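Local coordinates for protein delta-1-pyrroline-5-carboxylate dehydrogenase, mitochondrial (Mus musculus, PDB 4E3X) that oxidises L-glutamate gamma-semialdehyde, formed from pyrroline-5-carboxylate, to glutamate with NAD(+), probably as the second step of mitochondrial proline breakdown, at residues Ser287-Val298 against Pro309-Gly317. Sequence-based numbering, arbitrary orientation.
Sequences SVPTFKHLWRQV and PRLAGECGG. With PRO (proline), chain C.
The Phe-291 ring lies with one face on the backbone of Gly-313, whose CA stands 3.8 Å from the ring centroid and 21° off the normal, a CH-pi contact. Obliquely to the same ring come the sulfur of Cys-315, 4.6 Å from the centroid, the carbonyl O of Ala-312 and CB of Leu-311; Phe-308 of the second subunit meets it edge-to-face. Within the helix, Phe-291 CZ lies in plane at the edge of the Trp-295 indole. With CG anti to the backbone N (chi1 -174°), Phe-291 drops its ring onto the strand, and a side chain at Gly-313 would run into it. An alanine in place of Phe-291 would take away the ring over Gly-313 and is likely to open a gap between helix and strand, leaving Cys-315 SG without its aromatic neighbour.

Toward the start of the helix, Val-288 CG2 touches Cys-315 CB at 3.6 Å. Farther along, Leu-311 sends its two methyls different ways: CD2 presses on Trp-295 CA at 3.5 Å, while CD1 meets Val-298 CG2. The other Val-298 methyl, CG1, packs on the Pro-309 ring, 3.9 Å from CG. Facing the dimer partner, Lys-292 NZ donates to O of a bound proline at 2.8 Å and forms a salt bridge with Asp-303 of the second subunit.

Ser-287 OG N-caps the helix, accepting from Thr-290 N at 3.1 Å. The helix segment 288-298 runs antiparallel (173°) to strand 310-314, their axes 9.2 Å apart. Helix 288-300 is the crossover of a beta-alpha-beta unit from strand 279-285 to its neighbour, the outermost strand of this chain's parallel sheet. This is the Rossmann-type NAD(+)-binding domain of aldehyde dehydrogenases: residues 287-290 belong to the cofactor site, and the strand ends at the proton acceptor Glu-314.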
loop_
_atom_site.group_PDB
_atom_site.type_symbol
_atom_site.label_atom_id
_atom_site.label_comp_id
_atom_site.label_asym_id
_atom_site.label_seq_id
_atom_site.Cartn_x
_atom_site.Cartn_y
_atom_site.Cartn_z
ATOM N N SER B 287 18.379 7.738 -0.792
ATOM C CA SER B 287 18.227 8.999 -0.058
ATOM C C SER B 287 16.805 9.553 -0.086
ATOM O O SER B 287 16.040 9.294 -1.016
ATOM C CB SER B 287 19.181 10.063 -0.617
ATOM O OG SER B 287 18.670 10.601 -1.831
ATOM N N VAL B 288 16.473 10.348 0.928
ATOM C CA VAL B 288 15.200 11.069 0.961
ATOM C C VAL B 288 15.006 11.981 -0.269
ATOM O O VAL B 288 13.952 11.921 -0.904
ATOM C CB VAL B 288 15.011 11.878 2.285
ATOM C CG1 VAL B 288 13.720 12.685 2.250
ATOM C CG2 VAL B 288 15.032 10.957 3.500
ATOM N N PRO B 289 16.014 12.809 -0.621
ATOM C CA PRO B 289 15.780 13.718 -1.753
ATOM C C PRO B 289 15.523 12.981 -3.065
ATOM O O PRO B 289 14.693 13.427 -3.851
ATOM C CB PRO B 289 17.082 14.528 -1.834
ATOM C CG PRO B 289 17.671 14.449 -0.474
ATOM C CD PRO B 289 17.285 13.114 0.069
ATOM N N THR B 290 16.212 11.871 -3.301
ATOM C CA THR B 290 15.998 11.138 -4.542
ATOM C C THR B 290 14.600 10.504 -4.588
ATOM O O THR B 290 13.911 10.567 -5.615
ATOM C CB THR B 290 17.087 10.074 -4.765
ATOM O OG1 THR B 290 18.364 10.721 -4.815
ATOM C CG2 THR B 290 16.850 9.317 -6.070
ATOM N N PHE B 291 14.172 9.915 -3.476
ATOM C CA PHE B 291 12.834 9.336 -3.414
ATOM C C PHE B 291 11.766 10.409 -3.659
ATOM O O PHE B 291 10.823 10.200 -4.423
ATOM C CB PHE B 291 12.606 8.612 -2.081
ATOM C CG PHE B 291 11.301 7.875 -2.009
ATOM C CD1 PHE B 291 10.999 6.872 -2.923
ATOM C CD2 PHE B 291 10.367 8.184 -1.030
ATOM C CE1 PHE B 291 9.790 6.197 -2.861
ATOM C CE2 PHE B 291 9.162 7.514 -0.963
ATOM C CZ PHE B 291 8.867 6.528 -1.880
ATOM N N LYS B 292 11.924 11.561 -3.021
ATOM C CA LYS B 292 10.980 12.653 -3.236
ATOM C C LYS B 292 10.959 13.108 -4.693
ATOM O O LYS B 292 9.899 13.405 -5.240
ATOM C CB LYS B 292 11.317 13.840 -2.337
ATOM C CG LYS B 292 11.039 13.587 -0.860
ATOM C CD LYS B 292 10.971 14.880 -0.043
ATOM C CE LYS B 292 12.136 15.788 -0.321
ATOM N NZ LYS B 292 12.171 16.926 0.643
ATOM N N HIS B 293 12.133 13.169 -5.312
ATOM C CA HIS B 293 12.230 13.583 -6.705
ATOM C C HIS B 293 11.460 12.616 -7.609
ATOM O O HIS B 293 10.681 13.038 -8.463
ATOM C CB HIS B 293 13.701 13.649 -7.118
ATOM C CG HIS B 293 13.912 14.032 -8.546
ATOM N ND1 HIS B 293 13.577 15.273 -9.037
ATOM C CD2 HIS B 293 14.424 13.337 -9.590
ATOM C CE1 HIS B 293 13.880 15.331 -10.322
ATOM N NE2 HIS B 293 14.402 14.173 -10.680
ATOM N N LEU B 294 11.665 11.318 -7.402
ATOM C CA LEU B 294 10.929 10.313 -8.173
ATOM C C LEU B 294 9.419 10.433 -7.961
ATOM O O LEU B 294 8.633 10.324 -8.906
ATOM C CB LEU B 294 11.413 8.908 -7.812
ATOM C CG LEU B 294 12.833 8.592 -8.273
ATOM C CD1 LEU B 294 13.361 7.378 -7.538
ATOM C CD2 LEU B 294 12.890 8.378 -9.787
ATOM N N TRP B 295 9.019 10.653 -6.715
ATOM C CA TRP B 295 7.616 10.840 -6.383
ATOM C C TRP B 295 7.031 12.019 -7.158
ATOM O O TRP B 295 5.925 11.932 -7.704
ATOM C CB TRP B 295 7.506 11.036 -4.874
ATOM C CG TRP B 295 6.132 11.145 -4.274
ATOM C CD1 TRP B 295 5.156 12.058 -4.572
ATOM C CD2 TRP B 295 5.633 10.363 -3.189
ATOM N NE1 TRP B 295 4.068 11.868 -3.751
ATOM C CE2 TRP B 295 4.333 10.834 -2.895
ATOM C CE3 TRP B 295 6.153 9.302 -2.440
ATOM C CZ2 TRP B 295 3.548 10.274 -1.885
ATOM C CZ3 TRP B 295 5.374 8.744 -1.445
ATOM C CH2 TRP B 295 4.083 9.236 -1.174
ATOM N N ARG B 296 7.771 13.118 -7.216
ATOM C CA ARG B 296 7.326 14.308 -7.932
ATOM C C ARG B 296 7.314 14.109 -9.456
ATOM O O ARG B 296 6.463 14.650 -10.156
ATOM C CB ARG B 296 8.167 15.526 -7.520
ATOM C CG ARG B 296 7.854 16.033 -6.094
ATOM C CD ARG B 296 8.748 17.204 -5.671
ATOM N NE ARG B 296 8.132 18.048 -4.639
ATOM C CZ ARG B 296 8.656 18.314 -3.441
ATOM N NH1 ARG B 296 9.821 17.802 -3.079
ATOM N NH2 ARG B 296 8.002 19.102 -2.594
ATOM N N GLN B 297 8.262 13.329 -9.968
ATOM C CA GLN B 297 8.248 13.019 -11.397
ATOM C C GLN B 297 7.017 12.205 -11.783
ATOM O O GLN B 297 6.399 12.439 -12.821
ATOM C CB GLN B 297 9.511 12.277 -11.812
ATOM C CG GLN B 297 10.728 13.181 -11.825
ATOM C CD GLN B 297 11.951 12.516 -12.419
ATOM O OE1 GLN B 297 12.400 11.484 -11.929
ATOM N NE2 GLN B 297 12.498 13.109 -13.478
ATOM N N VAL B 298 6.646 11.252 -10.938
ATOM C CA VAL B 298 5.436 10.486 -11.191
ATOM C C VAL B 298 4.201 11.393 -11.147
ATOM O O VAL B 298 3.331 11.319 -12.011
ATOM C CB VAL B 298 5.306 9.326 -10.196
ATOM C CG1 VAL B 298 3.910 8.727 -10.253
ATOM C CG2 VAL B 298 6.363 8.270 -10.496
ATOM N N PRO B 309 0.918 4.604 -10.372
ATOM C CA PRO B 309 2.103 3.860 -9.925
ATOM C C PRO B 309 2.218 3.777 -8.404
ATOM O O PRO B 309 1.789 4.684 -7.687
ATOM C CB PRO B 309 3.273 4.655 -10.529
ATOM C CG PRO B 309 2.656 5.372 -11.727
ATOM C CD PRO B 309 1.278 5.753 -11.231
ATOM N N ARG B 310 2.808 2.685 -7.936
ATOM C CA ARG B 310 3.036 2.447 -6.517
ATOM C C ARG B 310 4.484 2.699 -6.166
ATOM O O ARG B 310 5.377 2.023 -6.683
ATOM C CB ARG B 310 2.696 1.006 -6.164
ATOM C CG ARG B 310 1.242 0.690 -6.351
ATOM C CD ARG B 310 0.936 -0.738 -5.980
ATOM N NE ARG B 310 -0.485 -1.031 -6.156
ATOM C CZ ARG B 310 -1.075 -2.141 -5.732
ATOM N NH1 ARG B 310 -0.368 -3.076 -5.106
ATOM N NH2 ARG B 310 -2.373 -2.322 -5.944
ATOM N N LEU B 311 4.712 3.666 -5.286
ATOM C CA LEU B 311 6.060 3.981 -4.853
ATOM C C LEU B 311 6.356 3.393 -3.486
ATOM O O LEU B 311 5.601 3.605 -2.543
ATOM C CB LEU B 311 6.270 5.487 -4.850
ATOM C CG LEU B 311 6.834 5.978 -6.180
ATOM C CD1 LEU B 311 5.843 5.782 -7.315
ATOM C CD2 LEU B 311 7.237 7.420 -6.055
ATOM N N ALA B 312 7.443 2.637 -3.398
ATOM C CA ALA B 312 7.915 2.093 -2.135
ATOM C C ALA B 312 9.315 2.635 -1.916
ATOM O O ALA B 312 10.150 2.581 -2.824
ATOM C CB ALA B 312 7.924 0.571 -2.169
ATOM N N GLY B 313 9.571 3.185 -0.735
ATOM C CA GLY B 313 10.871 3.763 -0.454
ATOM C C GLY B 313 11.351 3.507 0.955
ATOM O O GLY B 313 10.598 3.647 1.920
ATOM N N GLU B 314 12.615 3.122 1.065
ATOM C CA GLU B 314 13.318 3.091 2.342
ATOM C C GLU B 314 14.432 4.121 2.249
ATOM O O GLU B 314 15.262 4.039 1.336
ATOM C CB GLU B 314 13.907 1.703 2.586
ATOM N N CYS B 315 14.462 5.071 3.188
ATOM C CA CYS B 315 15.238 6.311 3.016
ATOM C C CYS B 315 16.221 6.697 4.115
ATOM O O CYS B 315 16.670 7.844 4.175
ATOM C CB CYS B 315 14.292 7.490 2.811
ATOM S SG CYS B 315 13.265 7.317 1.366
ATOM N N GLY B 316 16.545 5.764 4.994
ATOM C CA GLY B 316 17.566 6.027 6.000
ATOM C C GLY B 316 17.049 6.502 7.348
ATOM O O GLY B 316 15.836 6.608 7.572
ATOM N N GLY B 317 17.980 6.780 8.254
ATOM C CA GLY B 317 17.623 7.133 9.614
ATOM C C GLY B 317 18.702 7.903 10.345
ATOM O O GLY B 317 19.816 8.066 9.845
HETATM N N PRO C . 8.555 15.167 3.971
HETATM C CA PRO C . 9.764 14.990 4.781
HETATM C C PRO C . 10.964 15.565 4.056
HETATM O O PRO C . 10.817 15.989 2.910
HETATM C CB PRO C . 9.896 13.467 4.884
HETATM C CG PRO C . 8.536 12.929 4.536
HETATM C CD PRO C . 8.016 13.874 3.512
HETATM O OXT PRO C . 12.075 15.623 4.591
#